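Local coordinates for protein beta-glucoside phosphorylase BglX (Unidentified, PDB 5VQE) that probably cleaves beta-glucosides by phosphorolysis, as a member of glycoside hydrolase family 3, and binds 2-deoxy-2-fluoroglucose in its sugar pocket, at residues D31-G35 with F326-Q330; A388-I392 with M539-K543; I485-W489 with H516-V520. All blocks are in the same frame, centred on the assembly; numbering follows the deposited sequence.

Contact 1: residues D31-G35 with F326-Q330; sequences DEKLG and FKALQ
Asp31 and Leu34 of helix 30-36 meet Phe326, Leu329 and Gln330 of helix 322-335 on the outside of the TIM barrel, where the helix leading into strand 38-42 lies against the helix that follows strand 316-317. The segment axes come within 10.3 Å at 122°. At Asp31, OD1 accepts an almost straight bond (179°) from Gln330 NE2 at 3.0 Å. The donor stands above the carboxylate plane, while the acceptor lies in the amide plane; the two planes are 37° apart. The glutamine reaches it with an extended chain, its CG lying 3.9 Å from Leu34 CD1. With an alanine here instead of Gln330, Asp31 OD1 would probably be left without this amide donor and one flank of Leu34 uncovered. Phe326, its CG turned away from its backbone N, pushes its ring edge between the helices, and CZ ends 3.4 Å from Asp31 O. Leu34 spreads its two methyls over the second helix: CD1 touches Gln330 CA at 3.7 Å, and CD2 slides past Leu329 CB. Leu343 of helix 340-356 also touches Leu34, and Ile38 meets Phe326 and Leu329. Gly35 brings its backbone N to the same ring edge, 3.8 Å from Phe326 CE1.

Contact 2: residues A388-I392 with M539-K543; sequences ADESI and MMIEK
The Asp389 carboxylate has the Met539 methyl CE above its plane, 3.7 Å from Asp389 CG. At the other partner, Lys543 NZ meets Asp389 OD1 nearly along the C-O axis at 2.7 Å. This is a salt bridge, and the same ammonium, Lys543 NZ, also donates to Asp389 O at 2.9 Å, on a lone pair in the carbonyl plane. One lysine thus clasps both the side chain and the backbone of Asp389. Its chain runs extended until a turn at chi4 (-55°) swings NZ onto the two oxygens. Ser549 O and Ser548 OG also bond to NZ, and Lys551 forms a second salt bridge with OD1, so the buried ammonium is well supplied with acceptors and the carboxylate is probably kept ionised. Beside this polar knot the packing is apolar. Met539, bent at chi2 and chi3, lays CG on Ala388 CB (3.8 Å) and curls CE back against Asp389 CB. Ile392 sends CD1 to Met540 N at 3.6 Å and CG2 to Met540 CE, with Ile527 beneath both residues. Helix 378-391 ends here and passes into strand 393-397, while helix 534-544 packs against its C-terminal end; the two meet over strand 525-528, consistent with the layered alpha/beta domain of family 3 enzymes.

Contact 3: residues I485-W489 with H516-V520; sequences IRLVW and HLVDV
Two loops that follow neighbouring parallel strands, 469-475 and 506-510, are joined where Arg486 and Leu487 of the first loop close on Asp519 of the second. Arg486 grips the carboxylate side-on: NE donates to Asp519 OD2 at 2.8 Å and NH2 to OD1 at 2.7 Å, the latter through the syn lone pair. The guanidinium and carboxylate planes are only 14° apart, so the two groups form a nearly flat, two-bond salt bridge. Bends at chi2 (-85°) and chi3 carry the guanidinium across to the second loop and turn this edge toward the aspartate. Val518 CG1 rests on one guanidinium face, while NH1 has a long, weak ion pair with Glu156 of the N-terminal domain. Asp519 OD2 takes a further bond from Leu487 N, 3.1 Å away and from above the carboxylate plane, which fixes the carboxylate against both backbone and side chain of the first loop. Leu487 runs past Asp519 in the opposite direction, its CB against Asp519 CB. Its CG faces His516 ND1 obliquely, and its CD1 presses on Val520 CG1 at 3.4 Å, tighter than usual for two carbons. The other methyl, CD2, lies over a face of the Trp489 ring toward its rim, and Val520 CG1 meets that ring at its edge, 3.8 Å from CZ2. One water accepts from Trp489 NE1 and donates to Asp519 O, bridging the loops again. Phe508 of strand 506-510 underlies Leu487 and Val520. The contact thus joins the loops leaving the C-terminal ends of two adjacent parallel strands, set side by side by the layered alpha/beta topology.

In the fold
From the N terminus, helix 30-36 comes first; some 290 residues later helix 322-335 packs on it, and contact 1 closes a loop spanning most of the TIM-barrel domain. The chain then passes into the second domain, where helix 378-391 opens contact 2; helix 534-544 closes it after all six strands of the mixed sheet. Contact 3 is nested inside that loop, tying the loops after strands 469-475 and 506-510. Contacts 2 and 3 have centres about 22 Å apart, whereas contact 1 lies on the opposite side of the chain's centre, its own centre about 51 and 47 Å from theirs.

Contact 1: residues D31-G35 with F326-Q330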
ATOM      1  N   ASP A  31      32.912  -2.081  -3.115  1.00 15.82           N
ATOM      2  CA  ASP A  31      32.086  -2.615  -2.035  1.00 17.44           C
ATOM      3  C   ASP A  31      31.108  -1.564  -1.512  1.00 15.72           C
ATOM      4  O   ASP A  31      29.963  -1.887  -1.163  1.00 14.17           O
ATOM      5  CB  ASP A  31      32.970  -3.122  -0.901  1.00 15.99           C
ATOM      6  CG  ASP A  31      33.457  -4.542  -1.119  1.00 24.88           C
ATOM      7  OD1 ASP A  31      33.007  -5.201  -2.081  1.00 20.39           O
ATOM      8  OD2 ASP A  31      34.290  -5.001  -0.308  1.00 22.19           O
ATOM      9  N   GLU A  32      31.545  -0.303  -1.440  1.00 17.70           N
ATOM     10  CA  GLU A  32      30.660   0.760  -0.981  1.00 15.91           C
ATOM     11  C   GLU A  32      29.587   1.066  -2.013  1.00 14.72           C
ATOM     12  O   GLU A  32      28.441   1.369  -1.656  1.00 16.58           O
ATOM     13  CB  GLU A  32      31.464   2.023  -0.680  1.00 17.75           C
ATOM     14  CG  GLU A  32      32.245   1.961   0.601  1.00 18.57           C
ATOM     15  CD  GLU A  32      33.107   3.185   0.794  1.00 24.82           C
ATOM     16  OE1 GLU A  32      33.910   3.507  -0.115  1.00 17.17           O
ATOM     17  OE2 GLU A  32      32.953   3.839   1.840  1.00 29.51           O
ATOM     18  N   LYS A  33      29.944   1.018  -3.295  1.00 12.76           N
ATOM     19  CA  LYS A  33      28.949   1.228  -4.340  1.00 13.33           C
ATOM     20  C   LYS A  33      27.914   0.110  -4.327  1.00 13.71           C
ATOM     21  O   LYS A  33      26.706   0.365  -4.389  1.00 11.85           O
ATOM     22  CB  LYS A  33      29.630   1.336  -5.703  1.00 14.54           C
ATOM     23  CG  LYS A  33      30.358   2.654  -5.938  1.00 14.08           C
ATOM     24  CD  LYS A  33      31.137   2.615  -7.249  1.00 18.09           C
ATOM     25  CE  LYS A  33      32.099   3.774  -7.389  1.00 20.83           C
ATOM     26  NZ  LYS A  33      32.863   3.688  -8.670  1.00 22.55           N
ATOM     27  N   LEU A  34      28.369  -1.145  -4.216  1.00 15.55           N
ATOM     28  CA  LEU A  34      27.432  -2.263  -4.120  1.00 14.24           C
ATOM     29  C   LEU A  34      26.494  -2.098  -2.927  1.00 13.57           C
ATOM     30  O   LEU A  34      25.300  -2.410  -3.017  1.00 13.82           O
ATOM     31  CB  LEU A  34      28.197  -3.589  -4.028  1.00 14.06           C
ATOM     32  CG  LEU A  34      28.993  -3.989  -5.278  1.00 13.41           C
ATOM     33  CD1 LEU A  34      29.847  -5.229  -5.023  1.00 14.01           C
ATOM     34  CD2 LEU A  34      28.062  -4.225  -6.462  1.00 13.95           C
ATOM     35  N   GLY A  35      27.010  -1.611  -1.798  1.00 12.84           N
ATOM     36  CA  GLY A  35      26.157  -1.441  -0.632  1.00 13.20           C
ATOM     37  C   GLY A  35      25.099  -0.371  -0.844  1.00 11.37           C
ATOM     38  O   GLY A  35      23.975  -0.486  -0.343  1.00 13.32           O
ATOM     39  N   PHE A 326      25.186 -10.073  -0.490  1.00 14.75           N
ATOM     40  CA  PHE A 326      26.250  -9.138  -0.830  1.00 13.01           C
ATOM     41  C   PHE A 326      27.361  -9.841  -1.594  1.00 15.66           C
ATOM     42  O   PHE A 326      27.903  -9.288  -2.557  1.00 14.13           O
ATOM     43  CB  PHE A 326      26.803  -8.472   0.428  1.00 17.14           C
ATOM     44  CG  PHE A 326      27.704  -7.311   0.139  1.00 16.92           C
ATOM     45  CD1 PHE A 326      27.189  -6.148  -0.394  1.00 14.41           C
ATOM     46  CD2 PHE A 326      29.067  -7.384   0.387  1.00 18.12           C
ATOM     47  CE1 PHE A 326      28.009  -5.065  -0.674  1.00 15.39           C
ATOM     48  CE2 PHE A 326      29.898  -6.301   0.115  1.00 17.31           C
ATOM     49  CZ  PHE A 326      29.369  -5.144  -0.416  1.00 18.05           C
ATOM     50  N   LYS A 327      27.706 -11.064  -1.181  1.00 14.78           N
ATOM     51  CA  LYS A 327      28.678 -11.855  -1.924  1.00 15.72           C
ATOM     52  C   LYS A 327      28.217 -12.094  -3.355  1.00 15.77           C
ATOM     53  O   LYS A 327      29.031 -12.065  -4.285  1.00 15.15           O
ATOM     54  CB  LYS A 327      28.923 -13.177  -1.197  1.00 20.12           C
ATOM     55  CG  LYS A 327      29.681 -14.218  -1.997  1.00 24.97           C
ATOM     56  CD  LYS A 327      30.142 -15.361  -1.079  1.00 38.60           C
ATOM     57  CE  LYS A 327      30.673 -16.559  -1.863  1.00 43.65           C
ATOM     58  NZ  LYS A 327      30.883 -17.750  -0.985  1.00 49.96           N
ATOM     59  N   ALA A 328      26.915 -12.333  -3.558  1.00 16.43           N
ATOM     60  CA  ALA A 328      26.399 -12.500  -4.916  1.00 15.25           C
ATOM     61  C   ALA A 328      26.614 -11.243  -5.747  1.00 13.40           C
ATOM     62  O   ALA A 328      26.940 -11.321  -6.940  1.00 11.06           O
ATOM     63  CB  ALA A 328      24.914 -12.859  -4.882  1.00 17.05           C
ATOM     64  N   LEU A 329      26.425 -10.071  -5.141  1.00 11.16           N
ATOM     65  CA  LEU A 329      26.672  -8.829  -5.864  1.00 13.53           C
ATOM     66  C   LEU A 329      28.157  -8.644  -6.151  1.00 10.37           C
ATOM     67  O   LEU A 329      28.534  -8.225  -7.249  1.00 10.99           O
ATOM     68  CB  LEU A 329      26.128  -7.644  -5.065  1.00 11.72           C
ATOM     69  CG  LEU A 329      24.606  -7.509  -5.010  1.00  9.46           C
ATOM     70  CD1 LEU A 329      24.249  -6.439  -3.992  1.00 12.52           C
ATOM     71  CD2 LEU A 329      24.027  -7.175  -6.359  1.00 13.61           C
ATOM     72  N   GLN A 330      29.017  -8.940  -5.178  1.00 14.48           N
ATOM     73  CA  GLN A 330      30.454  -8.832  -5.416  1.00 13.28           C
ATOM     74  C   GLN A 330      30.872  -9.713  -6.584  1.00 13.32           C
ATOM     75  O   GLN A 330      31.624  -9.286  -7.468  1.00 15.07           O
ATOM     76  CB  GLN A 330      31.234  -9.232  -4.163  1.00 15.79           C
ATOM     77  CG  GLN A 330      31.130  -8.284  -2.976  1.00 15.78           C
ATOM     78  CD  GLN A 330      31.861  -8.832  -1.763  1.00 18.14           C
ATOM     79  OE1 GLN A 330      31.699  -9.995  -1.405  1.00 17.46           O
ATOM     80  NE2 GLN A 330      32.683  -8.005  -1.142  1.00 19.20           N
TER

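Contact 2: residues A388-I392 with M539-K543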
ATOM      1  N   ALA A 388     -14.172   9.917   5.889  1.00 17.94           N
ATOM      2  CA  ALA A 388     -15.183   8.919   6.216  1.00 17.88           C
ATOM      3  C   ALA A 388     -16.581   9.435   5.884  1.00 16.13           C
ATOM      4  O   ALA A 388     -17.395   8.721   5.290  1.00 13.09           O
ATOM      5  CB  ALA A 388     -15.074   8.525   7.689  1.00 19.17           C
ATOM      6  N   ASP A 389     -16.867  10.689   6.232  1.00 14.61           N
ATOM      7  CA  ASP A 389     -18.163  11.267   5.904  1.00 17.06           C
ATOM      8  C   ASP A 389     -18.424  11.211   4.403  1.00 15.83           C
ATOM      9  O   ASP A 389     -19.542  10.909   3.971  1.00 18.35           O
ATOM     10  CB  ASP A 389     -18.227  12.711   6.409  1.00 17.97           C
ATOM     11  CG  ASP A 389     -19.562  13.381   6.117  1.00 25.79           C
ATOM     12  OD1 ASP A 389     -20.539  12.683   5.763  1.00 18.57           O
ATOM     13  OD2 ASP A 389     -19.628  14.624   6.219  1.00 29.30           O
ATOM     14  N   GLU A 390     -17.403  11.476   3.589  1.00 16.13           N
ATOM     15  CA  GLU A 390     -17.599  11.540   2.148  1.00 17.20           C
ATOM     16  C   GLU A 390     -17.494  10.186   1.461  1.00 14.63           C
ATOM     17  O   GLU A 390     -17.956  10.058   0.324  1.00 16.85           O
ATOM     18  CB  GLU A 390     -16.577  12.484   1.505  1.00 15.15           C
ATOM     19  CG  GLU A 390     -16.623  13.934   1.994  1.00 20.41           C
ATOM     20  CD  GLU A 390     -17.872  14.702   1.546  1.00 31.40           C
ATOM     21  OE1 GLU A 390     -18.519  14.306   0.544  1.00 28.35           O
ATOM     22  OE2 GLU A 390     -18.214  15.714   2.206  1.00 36.20           O
ATOM     23  N   SER A 391     -16.912   9.181   2.116  1.00 14.04           N
ATOM     24  CA  SER A 391     -16.561   7.939   1.433  1.00 14.76           C
ATOM     25  C   SER A 391     -17.638   6.863   1.531  1.00 18.36           C
ATOM     26  O   SER A 391     -17.853   6.117   0.565  1.00 16.13           O
ATOM     27  CB  SER A 391     -15.243   7.390   1.990  1.00 13.02           C
ATOM     28  OG  SER A 391     -15.400   6.907   3.311  1.00 20.87           O
ATOM     29  N   ILE A 392     -18.317   6.750   2.674  1.00 19.46           N
ATOM     30  CA  ILE A 392     -19.161   5.586   2.914  1.00 17.52           C
ATOM     31  C   ILE A 392     -20.252   5.524   1.856  1.00 17.30           C
ATOM     32  O   ILE A 392     -20.910   6.528   1.556  1.00 15.82           O
ATOM     33  CB  ILE A 392     -19.723   5.622   4.342  1.00 16.87           C
ATOM     34  CG1 ILE A 392     -18.565   5.579   5.337  1.00 15.62           C
ATOM     35  CG2 ILE A 392     -20.678   4.436   4.577  1.00 16.27           C
ATOM     36  CD1 ILE A 392     -18.978   5.656   6.796  1.00 18.74           C
ATOM     37  N   MET A 539     -18.751   7.582  11.742  1.00 17.51           N
ATOM     38  CA  MET A 539     -19.552   8.145  10.658  1.00 17.88           C
ATOM     39  C   MET A 539     -20.574   7.140  10.138  1.00 15.76           C
ATOM     40  O   MET A 539     -21.657   7.533   9.690  1.00 14.72           O
ATOM     41  CB  MET A 539     -18.647   8.635   9.525  1.00 13.19           C
ATOM     42  CG  MET A 539     -17.885   9.911   9.838  1.00 19.96           C
ATOM     43  SD  MET A 539     -18.963  11.242  10.450  1.00 24.63           S
ATOM     44  CE  MET A 539     -20.164  11.331   9.153  1.00 17.19           C
ATOM     45  N   MET A 540     -20.259   5.849  10.192  1.00 14.99           N
ATOM     46  CA  MET A 540     -21.257   4.840   9.856  1.00 13.24           C
ATOM     47  C   MET A 540     -22.480   4.975  10.756  1.00 13.80           C
ATOM     48  O   MET A 540     -23.621   4.946  10.286  1.00 16.33           O
ATOM     49  CB  MET A 540     -20.645   3.446   9.991  1.00 16.69           C
ATOM     50  CG  MET A 540     -21.597   2.310   9.652  1.00 17.03           C
ATOM     51  SD  MET A 540     -22.067   2.273   7.917  1.00 17.29           S
ATOM     52  CE  MET A 540     -20.575   1.596   7.202  1.00 15.78           C
ATOM     53  N   ILE A 541     -22.253   5.105  12.064  1.00 15.83           N
ATOM     54  CA  ILE A 541     -23.349   5.287  13.010  1.00 16.52           C
ATOM     55  C   ILE A 541     -24.191   6.490  12.616  1.00 17.54           C
ATOM     56  O   ILE A 541     -25.421   6.407  12.548  1.00 18.30           O
ATOM     57  CB  ILE A 541     -22.796   5.423  14.441  1.00 18.76           C
ATOM     58  CG1 ILE A 541     -22.366   4.056  14.977  1.00 20.16           C
ATOM     59  CG2 ILE A 541     -23.816   6.085  15.379  1.00 22.85           C
ATOM     60  CD1 ILE A 541     -23.518   3.076  15.240  1.00 20.94           C
ATOM     61  N   GLU A 542     -23.542   7.630  12.350  1.00 17.57           N
ATOM     62  CA  GLU A 542     -24.300   8.824  11.993  1.00 17.37           C
ATOM     63  C   GLU A 542     -25.183   8.568  10.782  1.00 19.68           C
ATOM     64  O   GLU A 542     -26.329   9.028  10.729  1.00 17.16           O
ATOM     65  CB  GLU A 542     -23.353   9.998  11.737  1.00 17.99           C
ATOM     66  CG  GLU A 542     -22.532  10.395  12.946  1.00 17.99           C
ATOM     67  CD  GLU A 542     -23.403  10.771  14.131  1.00 20.78           C
ATOM     68  OE1 GLU A 542     -24.311  11.602  13.941  1.00 19.02           O
ATOM     69  OE2 GLU A 542     -23.201  10.222  15.237  1.00 20.00           O
ATOM     70  N   LYS A 543     -24.679   7.820   9.802  1.00 16.43           N
ATOM     71  CA  LYS A 543     -25.427   7.645   8.566  1.00 16.12           C
ATOM     72  C   LYS A 543     -26.526   6.601   8.719  1.00 18.75           C
ATOM     73  O   LYS A 543     -27.614   6.751   8.151  1.00 17.94           O
ATOM     74  CB  LYS A 543     -24.461   7.281   7.443  1.00 16.39           C
ATOM     75  CG  LYS A 543     -23.553   8.445   7.053  1.00 15.57           C
ATOM     76  CD  LYS A 543     -22.331   7.983   6.269  1.00 17.63           C
ATOM     77  CE  LYS A 543     -21.294   9.090   6.150  1.00 17.44           C
ATOM     78  NZ  LYS A 543     -21.860  10.336   5.561  1.00 18.32           N
TER

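Contact 3: residues I485-W489 with H516-V520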
ATOM      1  N   ILE A 485      -8.973 -12.875   0.215  1.00 31.35           N
ATOM      2  CA  ILE A 485      -9.660 -12.068   1.213  1.00 29.92           C
ATOM      3  C   ILE A 485     -11.169 -12.212   1.050  1.00 26.75           C
ATOM      4  O   ILE A 485     -11.932 -11.318   1.402  1.00 22.03           O
ATOM      5  CB  ILE A 485      -9.229 -10.590   1.148  1.00 26.09           C
ATOM      6  CG1 ILE A 485      -9.492 -10.021  -0.245  1.00 21.72           C
ATOM      7  CG2 ILE A 485      -7.766 -10.455   1.544  1.00 31.41           C
ATOM      8  CD1 ILE A 485      -9.261  -8.516  -0.350  1.00 26.17           C
ATOM      9  N   ARG A 486     -11.587 -13.333   0.470  1.00 23.85           N
ATOM     10  CA  ARG A 486     -12.992 -13.672   0.363  1.00 28.74           C
ATOM     11  C   ARG A 486     -13.593 -13.855   1.749  1.00 27.40           C
ATOM     12  O   ARG A 486     -12.900 -14.142   2.731  1.00 24.37           O
ATOM     13  CB  ARG A 486     -13.167 -14.958  -0.443  1.00 30.52           C
ATOM     14  CG  ARG A 486     -12.776 -14.837  -1.909  1.00 30.47           C
ATOM     15  CD  ARG A 486     -13.912 -14.305  -2.751  1.00 32.03           C
ATOM     16  NE  ARG A 486     -15.087 -15.156  -2.649  1.00 31.39           N
ATOM     17  CZ  ARG A 486     -15.243 -16.300  -3.305  1.00 31.26           C
ATOM     18  NH1 ARG A 486     -14.298 -16.740  -4.124  1.00 30.37           N
ATOM     19  NH2 ARG A 486     -16.351 -17.005  -3.139  1.00 24.56           N
ATOM     20  N   LEU A 487     -14.907 -13.689   1.811  1.00 26.26           N
ATOM     21  CA  LEU A 487     -15.640 -13.925   3.042  1.00 27.94           C
ATOM     22  C   LEU A 487     -15.475 -15.372   3.482  1.00 31.01           C
ATOM     23  O   LEU A 487     -15.798 -16.298   2.732  1.00 25.64           O
ATOM     24  CB  LEU A 487     -17.115 -13.593   2.837  1.00 23.96           C
ATOM     25  CG  LEU A 487     -17.753 -12.677   3.876  1.00 30.39           C
ATOM     26  CD1 LEU A 487     -19.212 -12.454   3.518  1.00 28.46           C
ATOM     27  CD2 LEU A 487     -17.628 -13.266   5.272  1.00 30.57           C
ATOM     28  N   VAL A 488     -14.953 -15.558   4.691  1.00 32.72           N
ATOM     29  CA  VAL A 488     -14.811 -16.864   5.322  1.00 33.32           C
ATOM     30  C   VAL A 488     -15.522 -16.789   6.665  1.00 35.65           C
ATOM     31  O   VAL A 488     -15.310 -15.842   7.429  1.00 32.79           O
ATOM     32  CB  VAL A 488     -13.328 -17.249   5.497  1.00 32.66           C
ATOM     33  CG1 VAL A 488     -13.181 -18.556   6.273  1.00 35.15           C
ATOM     34  CG2 VAL A 488     -12.644 -17.358   4.141  1.00 32.23           C
ATOM     35  N   TRP A 489     -16.375 -17.770   6.946  1.00 37.95           N
ATOM     36  CA  TRP A 489     -17.155 -17.770   8.174  1.00 38.11           C
ATOM     37  C   TRP A 489     -16.431 -18.554   9.265  1.00 44.92           C
ATOM     38  O   TRP A 489     -15.768 -19.561   8.998  1.00 50.03           O
ATOM     39  CB  TRP A 489     -18.545 -18.361   7.925  1.00 38.95           C
ATOM     40  CG  TRP A 489     -19.257 -17.683   6.801  1.00 31.53           C
ATOM     41  CD1 TRP A 489     -19.492 -18.188   5.557  1.00 30.53           C
ATOM     42  CD2 TRP A 489     -19.797 -16.361   6.805  1.00 25.67           C
ATOM     43  NE1 TRP A 489     -20.157 -17.264   4.789  1.00 30.50           N
ATOM     44  CE2 TRP A 489     -20.356 -16.133   5.534  1.00 29.43           C
ATOM     45  CE3 TRP A 489     -19.868 -15.348   7.764  1.00 26.99           C
ATOM     46  CZ2 TRP A 489     -20.979 -14.937   5.198  1.00 26.92           C
ATOM     47  CZ3 TRP A 489     -20.489 -14.161   7.429  1.00 24.25           C
ATOM     48  CH2 TRP A 489     -21.031 -13.963   6.158  1.00 25.88           C
ATOM     49  N   HIS A 516     -17.912  -7.869  -1.262  1.00 19.02           N
ATOM     50  CA  HIS A 516     -18.480  -8.957  -0.467  1.00 17.99           C
ATOM     51  C   HIS A 516     -19.856  -9.397  -0.953  1.00 17.99           C
ATOM     52  O   HIS A 516     -20.307 -10.484  -0.575  1.00 19.11           O
ATOM     53  CB  HIS A 516     -18.550  -8.565   1.007  1.00 16.21           C
ATOM     54  CG  HIS A 516     -17.256  -8.729   1.734  1.00 16.71           C
ATOM     55  ND1 HIS A 516     -16.429  -9.816   1.551  1.00 19.07           N
ATOM     56  CD2 HIS A 516     -16.643  -7.939   2.646  1.00 16.19           C
ATOM     57  CE1 HIS A 516     -15.363  -9.689   2.321  1.00 20.68           C
ATOM     58  NE2 HIS A 516     -15.470  -8.560   3.000  1.00 19.93           N
ATOM     59  N   LEU A 517     -20.535  -8.611  -1.791  1.00 18.69           N
ATOM     60  CA  LEU A 517     -21.748  -9.131  -2.407  1.00 17.62           C
ATOM     61  C   LEU A 517     -21.484 -10.407  -3.205  1.00 23.09           C
ATOM     62  O   LEU A 517     -22.443 -11.108  -3.548  1.00 25.11           O
ATOM     63  CB  LEU A 517     -22.387  -8.066  -3.298  1.00 18.30           C
ATOM     64  CG  LEU A 517     -23.169  -6.963  -2.570  1.00 21.13           C
ATOM     65  CD1 LEU A 517     -23.583  -5.865  -3.531  1.00 20.56           C
ATOM     66  CD2 LEU A 517     -24.414  -7.514  -1.842  1.00 19.96           C
ATOM     67  N   VAL A 518     -20.216 -10.718  -3.502  1.00 21.60           N
ATOM     68  CA  VAL A 518     -19.865 -11.995  -4.124  1.00 25.94           C
ATOM     69  C   VAL A 518     -20.282 -13.155  -3.233  1.00 22.09           C
ATOM     70  O   VAL A 518     -20.766 -14.188  -3.714  1.00 23.96           O
ATOM     71  CB  VAL A 518     -18.350 -12.041  -4.418  1.00 25.24           C
ATOM     72  CG1 VAL A 518     -17.880 -13.475  -4.702  1.00 31.65           C
ATOM     73  CG2 VAL A 518     -18.004 -11.136  -5.588  1.00 25.41           C
ATOM     74  N   ASP A 519     -20.078 -13.017  -1.928  1.00 21.48           N
ATOM     75  CA  ASP A 519     -20.321 -14.106  -0.997  1.00 23.47           C
ATOM     76  C   ASP A 519     -21.618 -13.951  -0.211  1.00 28.38           C
ATOM     77  O   ASP A 519     -22.054 -14.921   0.420  1.00 24.14           O
ATOM     78  CB  ASP A 519     -19.136 -14.236  -0.034  1.00 26.72           C
ATOM     79  CG  ASP A 519     -17.906 -14.832  -0.706  1.00 29.88           C
ATOM     80  OD1 ASP A 519     -18.045 -15.885  -1.367  1.00 29.38           O
ATOM     81  OD2 ASP A 519     -16.808 -14.250  -0.592  1.00 29.97           O
ATOM     82  N   VAL A 520     -22.249 -12.778  -0.240  1.00 24.19           N
ATOM     83  CA  VAL A 520     -23.546 -12.589   0.414  1.00 21.20           C
ATOM     84  C   VAL A 520     -24.504 -11.917  -0.566  1.00 22.70           C
ATOM     85  O   VAL A 520     -25.090 -10.870  -0.253  1.00 21.35           O
ATOM     86  CB  VAL A 520     -23.408 -11.789   1.722  1.00 20.46           C
ATOM     87  CG1 VAL A 520     -22.501 -12.532   2.699  1.00 24.06           C
ATOM     88  CG2 VAL A 520     -22.866 -10.370   1.482  1.00 24.99           C
TER
HETATM   89  O   HOH W   1     -20.889 -16.982   2.031  1.00 32.60           O